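Local coordinates for NAD(FAD)-dependent dehydrogenase, NirB-family (N-terminal domain) (Clostridium acetobutylicum, PDB 3KLJ), which passes electrons from NADH through its bound FAD to rubredoxin, as an intermediate carrier in the dioxygen-scavenging electron transfer chains of this anaerobe, at residues I88-K93 against K258-C263; L108-G113 against L233-D238. All blocks are in the same frame, centred on the assembly; numbering follows the deposited sequence.

Contact 1. Residues I88-K93 against K258-C263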
loop_
_atom_site.group_PDB
_atom_site.type_symbol
_atom_site.label_atom_id
_atom_site.label_comp_id
_atom_site.label_asym_id
_atom_site.label_seq_id
_atom_site.Cartn_x
_atom_site.Cartn_y
_atom_site.Cartn_z
ATOM N N ILE A 88 -6.604 10.861 -21.611
ATOM C CA ILE A 88 -7.567 9.882 -22.107
ATOM C C ILE A 88 -8.688 10.619 -22.844
ATOM O O ILE A 88 -9.248 11.588 -22.325
ATOM C CB ILE A 88 -8.190 8.999 -20.980
ATOM C CG1 ILE A 88 -7.117 8.286 -20.159
ATOM C CG2 ILE A 88 -9.137 7.953 -21.584
ATOM C CD1 ILE A 88 -7.653 7.658 -18.861
ATOM N N ASP A 89 -8.993 10.150 -24.053
ATOM C CA ASP A 89 -10.134 10.618 -24.840
ATOM C C ASP A 89 -11.147 9.466 -24.984
ATOM O O ASP A 89 -11.098 8.700 -25.949
ATOM C CB ASP A 89 -9.641 11.134 -26.198
ATOM C CG ASP A 89 -10.766 11.522 -27.142
ATOM O OD1 ASP A 89 -10.447 11.808 -28.311
ATOM O OD2 ASP A 89 -11.952 11.551 -26.740
ATOM N N PRO A 90 -12.061 9.332 -24.004
ATOM C CA PRO A 90 -12.998 8.208 -23.944
ATOM C C PRO A 90 -13.928 8.012 -25.130
ATOM O O PRO A 90 -14.274 6.864 -25.422
ATOM C CB PRO A 90 -13.815 8.516 -22.692
ATOM C CG PRO A 90 -12.809 9.181 -21.791
ATOM C CD PRO A 90 -12.078 10.101 -22.744
ATOM N N ASN A 91 -14.345 9.096 -25.792
ATOM C CA ASN A 91 -15.287 9.006 -26.911
ATOM C C ASN A 91 -14.631 8.506 -28.196
ATOM O O ASN A 91 -15.270 7.850 -29.022
ATOM C CB ASN A 91 -15.977 10.353 -27.158
ATOM C CG ASN A 91 -16.829 10.794 -25.986
ATOM O OD1 ASN A 91 -18.054 10.705 -26.027
ATOM N ND2 ASN A 91 -16.184 11.265 -24.931
ATOM N N ASN A 92 -13.353 8.835 -28.365
ATOM C CA ASN A 92 -12.572 8.359 -29.507
ATOM C C ASN A 92 -11.724 7.138 -29.144
ATOM O O ASN A 92 -11.050 6.554 -30.001
ATOM C CB ASN A 92 -11.679 9.474 -30.056
ATOM C CG ASN A 92 -12.463 10.543 -30.791
ATOM O OD1 ASN A 92 -12.549 11.682 -30.339
ATOM N ND2 ASN A 92 -13.040 10.179 -31.929
ATOM N N LYS A 93 -11.782 6.763 -27.869
ATOM C CA LYS A 93 -11.038 5.628 -27.327
ATOM C C LYS A 93 -9.547 5.738 -27.640
ATOM O O LYS A 93 -8.938 4.812 -28.175
ATOM C CB LYS A 93 -11.636 4.299 -27.809
ATOM C CG LYS A 93 -13.043 4.035 -27.274
ATOM C CD LYS A 93 -13.470 2.595 -27.503
ATOM C CE LYS A 93 -14.648 2.224 -26.612
ATOM N NZ LYS A 93 -15.057 0.811 -26.829
ATOM N N LYS A 258 -18.227 4.128 -19.839
ATOM C CA LYS A 258 -18.309 2.856 -20.550
ATOM C C LYS A 258 -16.947 2.431 -21.101
ATOM O O LYS A 258 -16.190 3.260 -21.623
ATOM C CB LYS A 258 -19.342 2.935 -21.682
ATOM C CG LYS A 258 -19.838 1.565 -22.179
ATOM C CD LYS A 258 -20.637 0.837 -21.082
ATOM C CE LYS A 258 -20.781 -0.662 -21.354
ATOM N NZ LYS A 258 -20.863 -1.415 -20.055
ATOM N N ASP A 259 -16.637 1.144 -20.938
ATOM C CA ASP A 259 -15.468 0.506 -21.558
ATOM C C ASP A 259 -14.140 0.934 -20.945
ATOM O O ASP A 259 -13.057 0.525 -21.415
ATOM C CB ASP A 259 -15.471 0.707 -23.077
ATOM C CG ASP A 259 -16.553 -0.100 -23.772
ATOM O OD1 ASP A 259 -16.974 0.317 -24.864
ATOM O OD2 ASP A 259 -16.972 -1.154 -23.243
ATOM N N ILE A 260 -14.230 1.722 -19.874
ATOM C CA ILE A 260 -13.070 2.025 -19.038
ATOM C C ILE A 260 -13.191 1.395 -17.645
ATOM O O ILE A 260 -14.186 1.604 -16.935
ATOM C CB ILE A 260 -12.842 3.537 -18.888
ATOM C CG1 ILE A 260 -12.700 4.205 -20.265
ATOM C CG2 ILE A 260 -11.608 3.790 -17.975
ATOM C CD1 ILE A 260 -12.373 5.691 -20.201
ATOM N N TYR A 261 -12.161 0.649 -17.260
ATOM C CA TYR A 261 -12.096 -0.037 -15.969
ATOM C C TYR A 261 -10.942 0.526 -15.161
ATOM O O TYR A 261 -10.058 1.176 -15.713
ATOM C CB TYR A 261 -11.853 -1.542 -16.154
ATOM C CG TYR A 261 -12.878 -2.238 -17.023
ATOM C CD1 TYR A 261 -12.863 -2.082 -18.413
ATOM C CD2 TYR A 261 -13.863 -3.050 -16.463
ATOM C CE1 TYR A 261 -13.799 -2.725 -19.221
ATOM C CE2 TYR A 261 -14.802 -3.691 -17.265
ATOM C CZ TYR A 261 -14.761 -3.523 -18.639
ATOM O OH TYR A 261 -15.681 -4.146 -19.442
ATOM N N ALA A 262 -10.960 0.270 -13.854
ATOM C CA ALA A 262 -9.820 0.552 -12.989
ATOM C C ALA A 262 -9.709 -0.504 -11.885
ATOM O O ALA A 262 -10.679 -1.186 -11.565
ATOM C CB ALA A 262 -9.932 1.949 -12.395
ATOM N N CYS A 263 -8.522 -0.624 -11.301
ATOM C CA CYS A 263 -8.223 -1.713 -10.365
ATOM C C CYS A 263 -6.956 -1.450 -9.580
ATOM O O CYS A 263 -6.020 -0.832 -10.086
ATOM C CB CYS A 263 -8.079 -3.047 -11.112
ATOM S SG CYS A 263 -6.977 -2.985 -12.541
HETATM O O HOH W 1 -13.900 4.722 -23.573
HETATM O O HOH W 2 -16.872 5.312 -24.053
#
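Lys-93 and Asp-259 are the charged pair of this contact: the ammonium NZ donates to OD1 of Asp-259 at 2.8 Å in a salt bridge. The lysine approaches from above the carboxylate, 47° out of its plane. Its chain is drawn out straight beyond CG, which carries NZ across the gap although the two backbones stay well apart; the methylene CE travels with it and comes within 3.9 Å of Asp-259 CB. NZ has a second acceptor in the backbone oxygen of Glu-106, so the ammonium is gripped by a carboxylate and a carbonyl together.

The two segments belong to different sheets of the FAD-binding domain, a glutathione-reductase-type fold. Residues 88-93 finish strand 85-89 and turn toward strand 94-97 of the three-stranded antiparallel sheet, whereas strand 260-262 is an outermost strand of the five-stranded parallel sheet and pairs with strand 107-110.

Apolar packing falls to Ile-260. With CG1 anti to the carbonyl carbon (chi1 -56°) and the chain continuing extended, its terminal methyl CD1 reaches over to the proline ring, 3.9 Å from Pro-90 CG and 4.0 Å from Pro-90 CB. The same methyl meets the branch methyl CG2 of Ile-88 more loosely, at 4.2 Å.

Beside this apolar patch two waters sit within hydrogen-bonding distance of both Pro-90 O and Lys-258 O. The shortest approach is 2.9 Å, from one water to Pro-90 O; two of the others are weak, and the possible links need not all be made at once.

Contact 2. Residues L108-G113 against L233-D238. With FAD (flavin-adenine dinucleotide), chain B.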
loop_
_atom_site.group_PDB
_atom_site.type_symbol
_atom_site.label_atom_id
_atom_site.label_comp_id
_atom_site.label_asym_id
_atom_site.label_seq_id
_atom_site.Cartn_x
_atom_site.Cartn_y
_atom_site.Cartn_z
ATOM N N LEU A 108 -10.207 -0.155 -21.974
ATOM C CA LEU A 108 -9.118 0.448 -21.225
ATOM C C LEU A 108 -9.187 0.025 -19.762
ATOM O O LEU A 108 -10.225 0.179 -19.106
ATOM C CB LEU A 108 -9.168 1.984 -21.337
ATOM C CG LEU A 108 -8.083 2.794 -20.606
ATOM C CD1 LEU A 108 -6.692 2.514 -21.177
ATOM C CD2 LEU A 108 -8.364 4.292 -20.616
ATOM N N ILE A 109 -8.085 -0.512 -19.250
ATOM C CA ILE A 109 -8.004 -0.849 -17.834
ATOM C C ILE A 109 -6.978 0.068 -17.182
ATOM O O ILE A 109 -5.789 0.012 -17.523
ATOM C CB ILE A 109 -7.605 -2.320 -17.632
ATOM C CG1 ILE A 109 -8.653 -3.249 -18.276
ATOM C CG2 ILE A 109 -7.399 -2.631 -16.150
ATOM C CD1 ILE A 109 -8.260 -4.720 -18.261
ATOM N N ILE A 110 -7.438 0.922 -16.273
ATOM C CA ILE A 110 -6.544 1.846 -15.556
ATOM C C ILE A 110 -6.004 1.207 -14.272
ATOM O O ILE A 110 -6.756 0.928 -13.321
ATOM C CB ILE A 110 -7.247 3.194 -15.227
ATOM C CG1 ILE A 110 -7.771 3.854 -16.501
ATOM C CG2 ILE A 110 -6.289 4.131 -14.483
ATOM C CD1 ILE A 110 -8.740 5.035 -16.249
ATOM N N ALA A 111 -4.691 0.987 -14.253
ATOM C CA ALA A 111 -4.025 0.306 -13.152
ATOM C C ALA A 111 -2.745 1.077 -12.773
ATOM O O ALA A 111 -1.662 0.507 -12.653
ATOM C CB ALA A 111 -3.715 -1.140 -13.557
ATOM N N SER A 112 -2.898 2.387 -12.593
ATOM C CA SER A 112 -1.759 3.305 -12.465
ATOM C C SER A 112 -1.263 3.463 -11.025
ATOM O O SER A 112 -0.402 4.295 -10.757
ATOM C CB SER A 112 -2.134 4.669 -13.035
ATOM O OG SER A 112 -3.326 5.132 -12.419
ATOM N N GLY A 113 -1.802 2.666 -10.103
ATOM C CA GLY A 113 -1.283 2.619 -8.735
ATOM C C GLY A 113 -1.269 3.927 -7.950
ATOM O O GLY A 113 -2.196 4.739 -8.046
ATOM N N LEU A 233 -3.539 9.481 -10.502
ATOM C CA LEU A 233 -4.625 9.604 -11.481
ATOM C C LEU A 233 -4.764 10.971 -12.178
ATOM O O LEU A 233 -5.829 11.271 -12.727
ATOM C CB LEU A 233 -5.965 9.201 -10.829
ATOM C CG LEU A 233 -6.314 9.816 -9.455
ATOM C CD1 LEU A 233 -6.441 11.354 -9.531
ATOM C CD2 LEU A 233 -7.590 9.208 -8.863
ATOM N N ASP A 234 -3.707 11.785 -12.191
ATOM C CA ASP A 234 -3.752 13.115 -12.813
ATOM C C ASP A 234 -4.185 13.075 -14.279
ATOM O O ASP A 234 -4.833 13.998 -14.766
ATOM C CB ASP A 234 -2.402 13.829 -12.698
ATOM C CG ASP A 234 -2.508 15.318 -12.981
ATOM O OD1 ASP A 234 -3.336 15.985 -12.325
ATOM O OD2 ASP A 234 -1.774 15.821 -13.857
ATOM N N PHE A 235 -3.827 11.996 -14.981
ATOM C CA PHE A 235 -4.176 11.826 -16.407
ATOM C C PHE A 235 -5.687 11.717 -16.710
ATOM O O PHE A 235 -6.077 11.739 -17.871
ATOM C CB PHE A 235 -3.429 10.629 -17.016
ATOM C CG PHE A 235 -3.660 9.346 -16.281
ATOM C CD1 PHE A 235 -2.808 8.961 -15.260
ATOM C CD2 PHE A 235 -4.746 8.532 -16.596
ATOM C CE1 PHE A 235 -3.034 7.775 -14.553
ATOM C CE2 PHE A 235 -4.979 7.351 -15.894
ATOM C CZ PHE A 235 -4.121 6.973 -14.880
ATOM N N ILE A 236 -6.534 11.589 -15.686
ATOM C CA ILE A 236 -7.993 11.571 -15.917
ATOM C C ILE A 236 -8.634 12.962 -15.861
ATOM O O ILE A 236 -9.816 13.101 -16.165
ATOM C CB ILE A 236 -8.778 10.609 -14.940
ATOM C CG1 ILE A 236 -8.915 11.226 -13.535
ATOM C CG2 ILE A 236 -8.172 9.212 -14.936
ATOM C CD1 ILE A 236 -9.977 10.564 -12.645
ATOM N N LYS A 237 -7.844 13.972 -15.486
ATOM C CA LYS A 237 -8.334 15.333 -15.151
ATOM C C LYS A 237 -9.334 15.998 -16.113
ATOM O O LYS A 237 -10.200 16.770 -15.677
ATOM C CB LYS A 237 -7.161 16.298 -14.897
ATOM C CG LYS A 237 -6.288 16.579 -16.117
ATOM C CD LYS A 237 -5.544 17.915 -16.012
ATOM C CE LYS A 237 -4.139 17.742 -15.449
ATOM N NZ LYS A 237 -3.270 16.916 -16.341
ATOM N N ASP A 238 -9.200 15.710 -17.406
ATOM C CA ASP A 238 -10.072 16.338 -18.399
ATOM C C ASP A 238 -11.312 15.502 -18.723
ATOM O O ASP A 238 -12.209 15.963 -19.425
ATOM C CB ASP A 238 -9.294 16.673 -19.674
ATOM C CG ASP A 238 -8.455 17.930 -19.530
ATOM O OD1 ASP A 238 -8.564 18.610 -18.486
ATOM O OD2 ASP A 238 -7.688 18.240 -20.467
HETATM P PA FAD B . 1.567 -0.065 -8.594
HETATM O O1A FAD B . 1.926 1.310 -8.095
HETATM O O2A FAD B . 2.347 -1.159 -7.906
HETATM O O5B FAD B . 1.796 -0.138 -10.172
HETATM C C5B FAD B . 1.294 0.874 -11.027
HETATM C C4B FAD B . 2.266 1.083 -12.188
HETATM O O4B FAD B . 1.708 2.009 -13.118
HETATM C C3B FAD B . 3.582 1.685 -11.705
HETATM O O3B FAD B . 4.660 0.912 -12.208
HETATM C C2B FAD B . 3.604 3.094 -12.269
HETATM O O2B FAD B . 4.896 3.499 -12.663
HETATM C C1B FAD B . 2.684 2.974 -13.475
HETATM N N9A FAD B . 2.054 4.248 -13.868
HETATM C C8A FAD B . 1.640 5.264 -13.050
HETATM N N7A FAD B . 1.113 6.248 -13.816
HETATM C C5A FAD B . 1.176 5.874 -15.110
HETATM C C6A FAD B . 0.786 6.506 -16.292
HETATM N N6A FAD B . 0.491 7.807 -16.289
HETATM N N1A FAD B . 0.994 5.857 -17.496
HETATM C C2A FAD B . 1.577 4.604 -17.533
HETATM N N3A FAD B . 1.970 3.991 -16.358
HETATM C C4A FAD B . 1.768 4.616 -15.161
HETATM N N1 FAD B . 0.980 -3.907 0.241
HETATM C C2 FAD B . 0.580 -4.923 1.083
HETATM O O2 FAD B . -0.532 -5.407 0.954
HETATM N N3 FAD B . 1.431 -5.419 2.049
HETATM C C4 FAD B . 2.690 -4.886 2.191
HETATM O O4 FAD B . 3.421 -5.342 3.076
HETATM C C4X FAD B . 3.107 -3.842 1.353
HETATM N N5 FAD B . 4.376 -3.293 1.470
HETATM C C5X FAD B . 4.780 -2.269 0.635
HETATM C C6 FAD B . 6.061 -1.716 0.763
HETATM C C7 FAD B . 6.461 -0.683 -0.100
HETATM C C7M FAD B . 7.831 -0.086 0.033
HETATM C C8 FAD B . 5.583 -0.202 -1.072
HETATM C C8M FAD B . 5.983 0.911 -2.008
HETATM C C9 FAD B . 4.312 -0.752 -1.189
HETATM C C9A FAD B . 3.907 -1.788 -0.341
HETATM N N10 FAD B . 2.634 -2.340 -0.469
HETATM C C10 FAD B . 2.238 -3.362 0.373
HETATM C "C1'" FAD B . 1.687 -1.813 -1.497
HETATM C "C2'" FAD B . 1.652 -2.660 -2.751
HETATM O "O2'" FAD B . 2.919 -2.586 -3.374
HETATM C "C3'" FAD B . 0.580 -2.080 -3.651
HETATM O "O3'" FAD B . -0.690 -2.264 -3.054
HETATM C "C4'" FAD B . 0.553 -2.709 -5.034
HETATM O "O4'" FAD B . 1.823 -2.585 -5.662
HETATM C "C5'" FAD B . -0.477 -1.969 -5.878
HETATM O "O5'" FAD B . -0.348 -2.434 -7.197
HETATM P P FAD B . -0.895 -1.551 -8.399
HETATM O O1P FAD B . -0.681 -2.313 -9.697
HETATM O O2P FAD B . -2.322 -1.122 -8.159
HETATM O O3P FAD B . -0.021 -0.194 -8.369
#
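Phe-235 meets Ile-110 and Ser-112 with the edge of its ring, and here the packing is close. Near the ring plane, Ile-110 CG2 lies 3.6 Å from Phe-235 CZ, and Ser-112 OG comes to 3.2 Å from that same CZ. The ring reaches this place because CG sits between the backbone N and the carbonyl carbon (chi1 56°). Ser-112 OG is hydrogen-bonded to the backbone oxygen of Asn-232, which holds the hydroxyl beside the ring edge. Over one ring face, toward the rim, stands the carbonyl carbon of Leu-233.

The FAD borders this tight part. Its adenine amino nitrogen N6A is 3.6 Å from Phe-235 CD1, Ser-112 O lies 3.2 Å from the adenine carbon C8A, and Gly-113 CA is 3.1 Å from the pyrophosphate oxygen O3P.

Away from the cofactor the fit slackens. Ile-236 CG2 only grazes Ile-110 CD1 at 4.4 Å. The 3-10 turn 234-236 directs Phe-235 and Ile-236 inward, while Asp-234 and, just after the turn, Lys-237 are exposed to solvent.

Strand 107-110, which carries Ile-110, runs in the parallel sheet between strands 12-15 and 260-262. Phe-235 also touches Leu-15 and, on strand 85-89, Ile-88, while Ile-247 of strand 247-249 packs against Ile-110, Leu-233 and Ile-236.

Overall arrangement
Contacts 1 and 2 are centred 9 Å apart and meet through neighbouring strands of the parallel sheet. Two probable backbone hydrogen bonds tie them: Ile-110 N lies 2.7 Å from Tyr-261 O. Tyr-261 N lies 2.7 Å from Leu-108 O. Ile-260 CG2 packs on Ile-110 CD1 at 3.6 Å. Ile-88 of contact 1 touches both Ile-110 and Phe-235 of contact 2, so the apolar side chains of the two contacts run into one another. Contact 2 lines the FAD pocket on its adenine and pyrophosphate side; contact 1 is set further back, the Ile-88 side chain about 9 Å from the cofactor and about 6 Å from that of the FAD-binding residue Ala-85.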